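PDB 3LEW: SusD-like carbohydrate binding protein from Bacteroides vulgatus, which probably binds carbohydrates at the bacterial outer membrane, as a SusD-family protein thought to take part in nutrient uptake. Local coordinates for residues Phe16-Asp21 against Ala106-Gln111; Asp113-Lys118 against Leu185-Glu190; Met55-Val60 against Gln417-Asn422. All blocks are in the same frame, centred on the assembly; numbering follows the deposited sequence. Where two conformers were deposited one is given.

How the contacts relate
The modelled chain starts at Phe-16 and first closes a loop at contact 1, where the beginning of helix 19-35 meets the loop before helix 111-135. Contact 3 opens inside that loop, at 55-60, so contacts 1 and 3 cross. Contact 2 follows contact 1 in series. It ties helix 111-135 to the end of helix 170-187 and is nested inside the loop that contact 3 closes at 417-422. Contacts 1 and 2 touch: Arg-114 meets the carbonyls of Ala-107 and Gly-109. Contact 3 lies on the opposite side of the chain's centre, about 49 Å from contact 1 and 41 Å from contact 2, centre to centre. It joins the loops before strand 59-61 and after helix 408-414.

Contact 1 of 3, residues Phe16-Asp21 against Ala106-Gln111; sequences FGKTGD and AAEGTQ
Gly-17 and Thr-19 both bond to the backbone of Glu-108. Together they make an isolated parallel beta bridge, with Lys-18 opposite Glu-108, just as helix 19-35 begins. Glu-108 N donates to Gly-17 O at 3.0 Å, in a nearly straight bond (170°). Thr-19 N donates to Glu-108 O at 2.9 Å. The bridge ties the start of the modelled chain to the loop between helices 81-103 and 111-135.

The tight part is where Ala-107 and Thr-19 meet. The methyl CB of the buried Ala-107 rests 3.6 Å from Thr-19 N. Thr-19 CG2 stands beside its own backbone N, opposite its carbonyl carbon, and this brings it to 3.9 Å from Ala-107 CB. The same methyl faces Gly-109 CA, where a side chain would run into it. It also packs on Arg-114 of helix 111-135. With an alanine in place of Thr-19, Ala-107 and Gly-109 would probably lose this methyl packing.

The other side is loose and open to solvent. The side chains of Lys-18 and Glu-108 do not meet at their charged ends. Water 1 takes a bond from Lys-18 NZ, a weak one, and donates to Glu-108 OE1. Lys-18 is the N-cap residue of the helix. Its backbone N is held by the carboxylate of Asp-21, whose own N bonds back to Lys-18 O. A second water joins the two segments: it lies 2.8 Å from Thr-19 OG1 and accepts from Thr-110 N.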
loop_
_atom_site.group_PDB
_atom_site.type_symbol
_atom_site.label_atom_id
_atom_site.label_comp_id
_atom_site.label_asym_id
_atom_site.label_seq_id
_atom_site.Cartn_x
_atom_site.Cartn_y
_atom_site.Cartn_z
ATOM N N PHE A 16 -8.316 -24.748 20.018
ATOM C CA PHE A 16 -7.207 -25.431 19.272
ATOM C C PHE A 16 -7.331 -26.958 19.377
ATOM O O PHE A 16 -7.757 -27.474 20.426
ATOM C CB PHE A 16 -5.821 -24.996 19.807
ATOM C CG PHE A 16 -5.320 -23.682 19.218
ATOM C CD1 PHE A 16 -5.140 -23.537 17.830
ATOM C CD2 PHE A 16 -5.006 -22.600 20.057
ATOM C CE1 PHE A 16 -4.675 -22.335 17.288
ATOM C CE2 PHE A 16 -4.540 -21.384 19.510
ATOM C CZ PHE A 16 -4.387 -21.256 18.120
ATOM N N GLY A 17 -6.921 -27.660 18.312
ATOM C CA GLY A 17 -6.949 -29.110 18.252
ATOM C C GLY A 17 -6.796 -29.753 16.878
ATOM O O GLY A 17 -6.120 -30.766 16.745
ATOM N N LYS A 18 -7.451 -29.200 15.861
ATOM C CA LYS A 18 -7.416 -29.757 14.518
ATOM C C LYS A 18 -6.917 -28.682 13.573
ATOM O O LYS A 18 -6.924 -27.509 13.908
ATOM C CB LYS A 18 -8.810 -30.194 14.069
ATOM C CG LYS A 18 -9.500 -31.164 15.015
ATOM C CD LYS A 18 -10.822 -31.629 14.444
ATOM C CE LYS A 18 -11.517 -32.651 15.362
ATOM N NZ LYS A 18 -11.578 -32.109 16.770
ATOM N N THR A 19 -6.437 -29.099 12.410
ATOM C CA THR A 19 -5.997 -28.149 11.395
ATOM C C THR A 19 -7.057 -27.077 11.127
ATOM O O THR A 19 -6.722 -25.898 11.049
ATOM C CB THR A 19 -5.571 -28.858 10.071
ATOM O OG1 THR A 19 -6.621 -29.731 9.642
ATOM C CG2 THR A 19 -4.230 -29.673 10.272
ATOM N N GLY A 20 -8.334 -27.471 11.007
ATOM C CA GLY A 20 -9.432 -26.506 10.778
ATOM C C GLY A 20 -9.488 -25.395 11.841
ATOM O O GLY A 20 -9.832 -24.241 11.550
ATOM N N ASP A 21 -9.147 -25.766 13.078
ATOM C CA ASP A 21 -9.186 -24.864 14.228
ATOM C C ASP A 21 -8.083 -23.815 14.096
ATOM O O ASP A 21 -8.304 -22.643 14.390
ATOM C CB ASP A 21 -8.992 -25.624 15.580
ATOM C CG ASP A 21 -10.093 -26.598 15.887
ATOM O OD1 ASP A 21 -11.270 -26.236 15.685
ATOM O OD2 ASP A 21 -9.806 -27.746 16.331
ATOM N N ALA A 106 0.995 -29.797 16.287
ATOM C CA ALA A 106 0.214 -30.757 17.047
ATOM C C ALA A 106 -1.217 -30.930 16.490
ATOM O O ALA A 106 -1.972 -31.694 17.027
ATOM C CB ALA A 106 0.152 -30.317 18.542
ATOM N N ALA A 107 -1.588 -30.190 15.442
ATOM C CA ALA A 107 -2.983 -30.169 14.974
ATOM C C ALA A 107 -3.349 -31.497 14.283
ATOM O O ALA A 107 -2.626 -31.949 13.408
ATOM C CB ALA A 107 -3.194 -28.996 14.021
ATOM N N GLU A 108 -4.462 -32.105 14.669
ATOM C CA GLU A 108 -4.970 -33.316 13.987
ATOM C C GLU A 108 -5.411 -32.977 12.554
ATOM O O GLU A 108 -6.134 -32.004 12.342
ATOM C CB GLU A 108 -6.137 -33.920 14.767
ATOM C CG GLU A 108 -6.862 -35.044 14.026
ATOM C CD GLU A 108 -8.049 -35.602 14.804
ATOM O OE1 GLU A 108 -8.081 -35.433 16.050
ATOM O OE2 GLU A 108 -8.939 -36.233 14.174
ATOM N N GLY A 109 -4.966 -33.773 11.590
ATOM C CA GLY A 109 -5.227 -33.514 10.179
ATOM C C GLY A 109 -4.143 -34.142 9.340
ATOM O O GLY A 109 -3.391 -34.993 9.828
ATOM N N THR A 110 -4.054 -33.722 8.084
ATOM C CA THR A 110 -3.024 -34.189 7.169
ATOM C C THR A 110 -1.737 -33.383 7.338
ATOM O O THR A 110 -1.752 -32.200 7.702
ATOM C CB THR A 110 -3.452 -34.131 5.718
ATOM O OG1 THR A 110 -3.625 -32.764 5.284
ATOM C CG2 THR A 110 -4.786 -34.947 5.506
ATOM N N GLN A 111 -0.619 -34.007 7.015
ATOM C CA GLN A 111 0.650 -33.294 7.028
ATOM C C GLN A 111 0.654 -32.203 5.968
ATOM O O GLN A 111 1.228 -31.113 6.192
ATOM C CB GLN A 111 1.835 -34.243 6.827
ATOM C CG GLN A 111 3.190 -33.588 7.032
ATOM C CD GLN A 111 3.348 -33.089 8.423
ATOM O OE1 GLN A 111 3.081 -33.829 9.374
ATOM N NE2 GLN A 111 3.837 -31.850 8.576
HETATM O O HOH W 1 -8.850 -33.456 18.158
HETATM O O HOH W 2 -6.222 -31.669 7.714
#

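Contact 2 of 3, residues Asp113-Lys118 against Leu185-Glu190; sequences DRNRIK and LELIPE
Leu-187 O is linked to Asn-115 through one water, with no direct hydrogen bond between the segments. The water donates to Leu-187 O at 2.7 Å and accepts from Asn-115 ND2 at 3.1 Å. The other end of the amide is held too, because Asn-115 OD1 bonds to Gln-111 one turn earlier.

The rest is helix-on-helix packing, the end of helix 170-187 on helix 111-135. This is consistent with the TPR-clan character of the starch-binding-associated family region. Leu-187 points into the contact, and its CB lies 3.5 Å from Asn-115 O. Its two methyls part beyond CG. CD1 rests on the aliphatic stem of Lys-118, 3.8 Å from its CG. CD2 lies against Asn-115 CB, and there the side chains cross at about a right angle. Lys-118 runs fully extended, with CG anti to the backbone N (chi1 -179°); this lays CG and CD along Leu-187 CD1.

Ile-188, the first residue to leave the helix, sets CG1 3.9 Å from Arg-116 O. The guanidinium of Arg-116 turns away from this contact. It makes a salt bridge with Glu-23 and a long, weak one with Asp-113, while Ile-117 CG1 lies above one face, offset toward the rim.

Around the pair, Ile-188 also packs on Val-205 of helix 202-215. Lys-118 touches Leu-101 of helix 81-103, and Ile-117 reaches Val-100 of that helix and Thr-19 of helix 19-35.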
loop_
_atom_site.group_PDB
_atom_site.type_symbol
_atom_site.label_atom_id
_atom_site.label_comp_id
_atom_site.label_asym_id
_atom_site.label_seq_id
_atom_site.Cartn_x
_atom_site.Cartn_y
_atom_site.Cartn_z
ATOM N N ASP A 113 -1.931 -30.332 5.079
ATOM C CA ASP A 113 -2.621 -29.193 5.693
ATOM C C ASP A 113 -1.803 -28.530 6.794
ATOM O O ASP A 113 -1.747 -27.312 6.846
ATOM C CB ASP A 113 -3.984 -29.590 6.214
ATOM C CG ASP A 113 -4.971 -29.848 5.076
ATOM O OD1 ASP A 113 -4.722 -29.332 3.956
ATOM O OD2 ASP A 113 -6.004 -30.512 5.320
ATOM N N ARG A 114 -1.118 -29.322 7.621
ATOM C CA ARG A 114 -0.247 -28.695 8.601
ATOM C C ARG A 114 0.812 -27.833 7.920
ATOM O O ARG A 114 1.071 -26.699 8.361
ATOM C CB ARG A 114 0.409 -29.714 9.539
ATOM C CG ARG A 114 -0.515 -30.263 10.646
ATOM C CD ARG A 114 0.211 -31.150 11.678
ATOM N NE ARG A 114 0.664 -32.376 11.062
ATOM C CZ ARG A 114 -0.109 -33.451 10.875
ATOM N NH1 ARG A 114 -1.360 -33.487 11.316
ATOM N NH2 ARG A 114 0.373 -34.508 10.253
ATOM N N ASN A 115 1.470 -28.355 6.880
ATOM C CA ASN A 115 2.521 -27.562 6.209
ATOM C C ASN A 115 1.973 -26.280 5.613
ATOM O O ASN A 115 2.543 -25.194 5.794
ATOM C CB ASN A 115 3.217 -28.364 5.097
ATOM C CG ASN A 115 4.047 -29.525 5.604
ATOM O OD1 ASN A 115 4.311 -29.688 6.796
ATOM N ND2 ASN A 115 4.458 -30.372 4.658
ATOM N N ARG A 116 0.852 -26.396 4.899
ATOM C CA ARG A 116 0.269 -25.276 4.175
ATOM C C ARG A 116 -0.228 -24.185 5.119
ATOM O O ARG A 116 0.010 -22.989 4.861
ATOM C CB ARG A 116 -0.846 -25.787 3.269
ATOM C CG ARG A 116 -1.474 -24.740 2.393
ATOM C CD ARG A 116 -2.735 -24.172 3.017
ATOM N NE ARG A 116 -3.755 -25.185 3.239
ATOM C CZ ARG A 116 -4.888 -24.978 3.898
ATOM N NH1 ARG A 116 -5.187 -23.779 4.391
ATOM N NH2 ARG A 116 -5.739 -25.991 4.043
ATOM N N ILE A 117 -0.892 -24.591 6.208
ATOM C CA ILE A 117 -1.364 -23.656 7.228
ATOM C C ILE A 117 -0.185 -22.946 7.941
ATOM O O ILE A 117 -0.188 -21.705 8.110
ATOM C CB ILE A 117 -2.304 -24.321 8.238
ATOM C CG1 ILE A 117 -3.605 -24.751 7.531
ATOM C CG2 ILE A 117 -2.649 -23.349 9.401
ATOM C CD1 ILE A 117 -4.446 -25.680 8.328
ATOM N N LYS A 118 0.843 -23.723 8.282
ATOM C CA LYS A 118 2.068 -23.138 8.850
ATOM C C LYS A 118 2.674 -22.111 7.898
ATOM O O LYS A 118 3.041 -20.993 8.307
ATOM C CB LYS A 118 3.060 -24.250 9.141
ATOM C CG LYS A 118 4.381 -23.788 9.757
ATOM C CD LYS A 118 5.262 -24.959 10.056
ATOM C CE LYS A 118 6.516 -24.498 10.757
ATOM N NZ LYS A 118 7.349 -25.654 11.274
ATOM N N LEU A 185 7.425 -20.057 1.502
ATOM C CA LEU A 185 7.556 -20.507 0.119
ATOM C C LEU A 185 7.854 -22.002 0.019
ATOM O O LEU A 185 7.372 -22.668 -0.882
ATOM C CB LEU A 185 8.624 -19.718 -0.629
ATOM C CG LEU A 185 8.686 -19.897 -2.143
ATOM C CD1 LEU A 185 7.472 -19.286 -2.775
ATOM C CD2 LEU A 185 9.979 -19.227 -2.691
ATOM N N GLU A 186 8.686 -22.522 0.905
ATOM C CA GLU A 186 9.019 -23.944 0.929
ATOM C C GLU A 186 7.848 -24.815 1.400
ATOM O O GLU A 186 7.717 -25.979 1.008
ATOM C CB GLU A 186 10.237 -24.152 1.828
ATOM C CG GLU A 186 10.748 -25.596 1.931
ATOM C CD GLU A 186 11.389 -26.133 0.650
ATOM O OE1 GLU A 186 11.526 -25.388 -0.351
ATOM O OE2 GLU A 186 11.760 -27.333 0.656
ATOM N N LEU A 187 7.029 -24.265 2.283
ATOM C CA LEU A 187 5.932 -24.999 2.918
ATOM C C LEU A 187 4.657 -25.064 2.081
ATOM O O LEU A 187 3.950 -26.054 2.136
ATOM C CB LEU A 187 5.593 -24.390 4.284
ATOM C CG LEU A 187 6.585 -24.692 5.411
ATOM C CD1 LEU A 187 6.434 -23.705 6.600
ATOM C CD2 LEU A 187 6.436 -26.174 5.867
ATOM N N ILE A 188 4.345 -24.012 1.328
ATOM C CA ILE A 188 3.127 -24.030 0.521
ATOM C C ILE A 188 3.432 -24.607 -0.865
ATOM O O ILE A 188 4.131 -24.011 -1.637
ATOM C CB ILE A 188 2.482 -22.642 0.435
ATOM C CG1 ILE A 188 2.262 -22.035 1.828
ATOM C CG2 ILE A 188 1.140 -22.699 -0.367
ATOM C CD1 ILE A 188 1.774 -20.531 1.835
ATOM N N PRO A 189 2.895 -25.790 -1.181
ATOM C CA PRO A 189 3.255 -26.383 -2.477
ATOM C C PRO A 189 2.717 -25.583 -3.665
ATOM O O PRO A 189 1.687 -24.921 -3.544
ATOM C CB PRO A 189 2.630 -27.771 -2.431
ATOM C CG PRO A 189 1.903 -27.891 -1.153
ATOM C CD PRO A 189 2.082 -26.678 -0.337
ATOM N N GLU A 190 3.401 -25.642 -4.808
ATOM C CA GLU A 190 2.887 -25.006 -6.029
ATOM C C GLU A 190 1.562 -25.605 -6.442
ATOM O O GLU A 190 0.778 -24.952 -7.127
ATOM C CB GLU A 190 3.870 -25.161 -7.191
ATOM C CG GLU A 190 5.159 -24.423 -6.975
ATOM C CD GLU A 190 6.137 -24.632 -8.140
ATOM O OE1 GLU A 190 6.065 -23.846 -9.108
ATOM O OE2 GLU A 190 6.940 -25.586 -8.085
HETATM O O HOH W 3 4.507 -28.703 2.018
#

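Contact 3 of 3, residues Met55-Val60 against Gln417-Asn422; sequences MGSDVV and QTVVRN
Arg-421 grips Gly-56 O side-on with two nitrogens, in a buried joint between two loops. One loop links helix 46-54 to strand 59-61, half of a two-stranded antiparallel sheet with 286-288. The other leads from helix 408-414 toward strand 429-434. The joint ties the starch-binding-associated family region to the SusD-family region, through backbone groups held by Arg-421 and Ser-57. NH2 of Arg-421 donates to Gly-56 O at 2.8 Å and NE at 3.0 Å. The oxygen lies at the edge of the guanidinium, in its plane. The remaining nitrogen, NH1, donates to Asn-71 O and Phe-452 O. Bonds on several sides thus fix the group's rotation.

Ser-57 OG is the second polar centre. It accepts from Val-420 N at 2.8 Å, nearly straight (169°). Its torsion puts OG beside its own backbone N (chi1 -63°), where it meets Val-420. Ser-57 O accepts from His-450, and Val-419 N bonds to the hydroxyl of Tyr-468. A water 2.7 Å from Ser-57 OG donates to Thr-418 O at 2.8 Å.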
loop_
_atom_site.group_PDB
_atom_site.type_symbol
_atom_site.label_atom_id
_atom_site.label_comp_id
_atom_site.label_asym_id
_atom_site.label_seq_id
_atom_site.Cartn_x
_atom_site.Cartn_y
_atom_site.Cartn_z
HETATM N N MSE A 55 0.290 11.088 1.786
HETATM C CA MSE A 55 1.613 11.613 2.129
HETATM C C MSE A 55 2.626 11.588 0.938
HETATM O O MSE A 55 3.843 11.566 1.150
HETATM C CB MSE A 55 2.069 10.798 3.336
HETATM C CG MSE A 55 1.221 11.115 4.587
HETATM SE SE MSE A 55 1.548 9.926 6.031
HETATM C CE MSE A 55 3.346 10.446 6.556
ATOM N N GLY A 56 2.107 11.686 -0.293
ATOM C CA GLY A 56 2.908 11.619 -1.472
ATOM C C GLY A 56 2.788 12.885 -2.317
ATOM O O GLY A 56 2.279 13.938 -1.858
ATOM N N SER A 57 3.260 12.780 -3.544
ATOM C CA SER A 57 3.318 13.913 -4.444
ATOM C C SER A 57 2.110 14.034 -5.319
ATOM O O SER A 57 1.991 15.044 -6.018
ATOM C CB SER A 57 4.570 13.788 -5.340
ATOM O OG SER A 57 5.760 13.834 -4.535
ATOM N N ASP A 58 1.276 12.992 -5.376
ATOM C CA ASP A 58 0.275 12.903 -6.459
ATOM C C ASP A 58 -1.187 13.039 -6.067
ATOM O O ASP A 58 -2.110 12.963 -6.954
ATOM C CB ASP A 58 0.485 11.609 -7.223
ATOM C CG ASP A 58 1.908 11.478 -7.734
ATOM O OD1 ASP A 58 2.399 12.513 -8.246
ATOM O OD2 ASP A 58 2.523 10.392 -7.532
ATOM N N VAL A 59 -1.426 13.243 -4.784
ATOM C CA VAL A 59 -2.787 13.265 -4.226
ATOM C C VAL A 59 -2.994 14.576 -3.490
ATOM O O VAL A 59 -2.120 14.997 -2.730
ATOM C CB VAL A 59 -3.000 12.047 -3.271
ATOM C CG1 VAL A 59 -4.332 12.131 -2.482
ATOM C CG2 VAL A 59 -2.903 10.722 -4.076
ATOM N N VAL A 60 -4.126 15.225 -3.771
ATOM C CA VAL A 60 -4.627 16.406 -3.093
ATOM C C VAL A 60 -5.877 16.022 -2.289
ATOM O O VAL A 60 -6.855 15.543 -2.903
ATOM C CB VAL A 60 -5.075 17.469 -4.156
ATOM C CG1 VAL A 60 -5.603 18.732 -3.502
ATOM C CG2 VAL A 60 -3.934 17.799 -5.161
ATOM N N GLN A 417 13.709 9.764 -1.514
ATOM C CA GLN A 417 13.268 10.823 -2.378
ATOM C C GLN A 417 12.576 11.891 -1.578
ATOM O O GLN A 417 12.359 11.728 -0.376
ATOM C CB GLN A 417 12.359 10.245 -3.470
ATOM C CG GLN A 417 13.136 9.511 -4.559
ATOM C CD GLN A 417 12.199 8.979 -5.603
ATOM O OE1 GLN A 417 11.435 8.043 -5.343
ATOM N NE2 GLN A 417 12.218 9.594 -6.790
ATOM N N THR A 418 12.285 13.023 -2.230
ATOM C CA THR A 418 11.478 14.042 -1.587
ATOM C C THR A 418 10.099 14.125 -2.203
ATOM O O THR A 418 9.890 13.877 -3.385
ATOM C CB THR A 418 12.130 15.420 -1.607
ATOM O OG1 THR A 418 11.360 16.315 -0.778
ATOM C CG2 THR A 418 12.276 15.978 -3.060
ATOM N N VAL A 419 9.113 14.438 -1.366
ATOM C CA VAL A 419 7.784 14.842 -1.814
ATOM C C VAL A 419 7.932 16.078 -2.671
ATOM O O VAL A 419 8.706 16.964 -2.325
ATOM C CB VAL A 419 6.896 15.212 -0.600
ATOM C CG1 VAL A 419 5.629 16.024 -1.033
ATOM C CG2 VAL A 419 6.530 13.959 0.146
ATOM N N VAL A 420 7.198 16.165 -3.772
ATOM C CA VAL A 420 7.252 17.332 -4.652
ATOM C C VAL A 420 5.803 17.761 -4.923
ATOM O O VAL A 420 4.955 16.933 -5.305
ATOM C CB VAL A 420 7.946 17.017 -6.020
ATOM C CG1 VAL A 420 7.898 18.242 -6.959
ATOM C CG2 VAL A 420 9.398 16.592 -5.793
ATOM N N ARG A 421 5.529 19.036 -4.689
ATOM C CA ARG A 421 4.175 19.601 -4.861
ATOM C C ARG A 421 4.225 21.028 -5.368
ATOM O O ARG A 421 4.615 21.953 -4.636
ATOM C CB ARG A 421 3.407 19.599 -3.540
ATOM C CG ARG A 421 3.115 18.171 -3.016
ATOM C CD ARG A 421 2.292 18.202 -1.790
ATOM N NE ARG A 421 2.043 16.847 -1.271
ATOM C CZ ARG A 421 1.436 16.623 -0.116
ATOM N NH1 ARG A 421 1.068 17.654 0.645
ATOM N NH2 ARG A 421 1.219 15.381 0.310
ATOM N N ASN A 422 3.753 21.212 -6.588
ATOM C CA ASN A 422 3.680 22.528 -7.187
ATOM C C ASN A 422 2.265 23.103 -7.195
ATOM O O ASN A 422 1.296 22.380 -7.296
ATOM C CB ASN A 422 4.299 22.483 -8.586
ATOM C CG ASN A 422 5.790 22.227 -8.517
ATOM O OD1 ASN A 422 6.497 22.923 -7.786
ATOM N ND2 ASN A 422 6.267 21.197 -9.212
HETATM O O HOH W 4 8.153 12.727 -5.308
#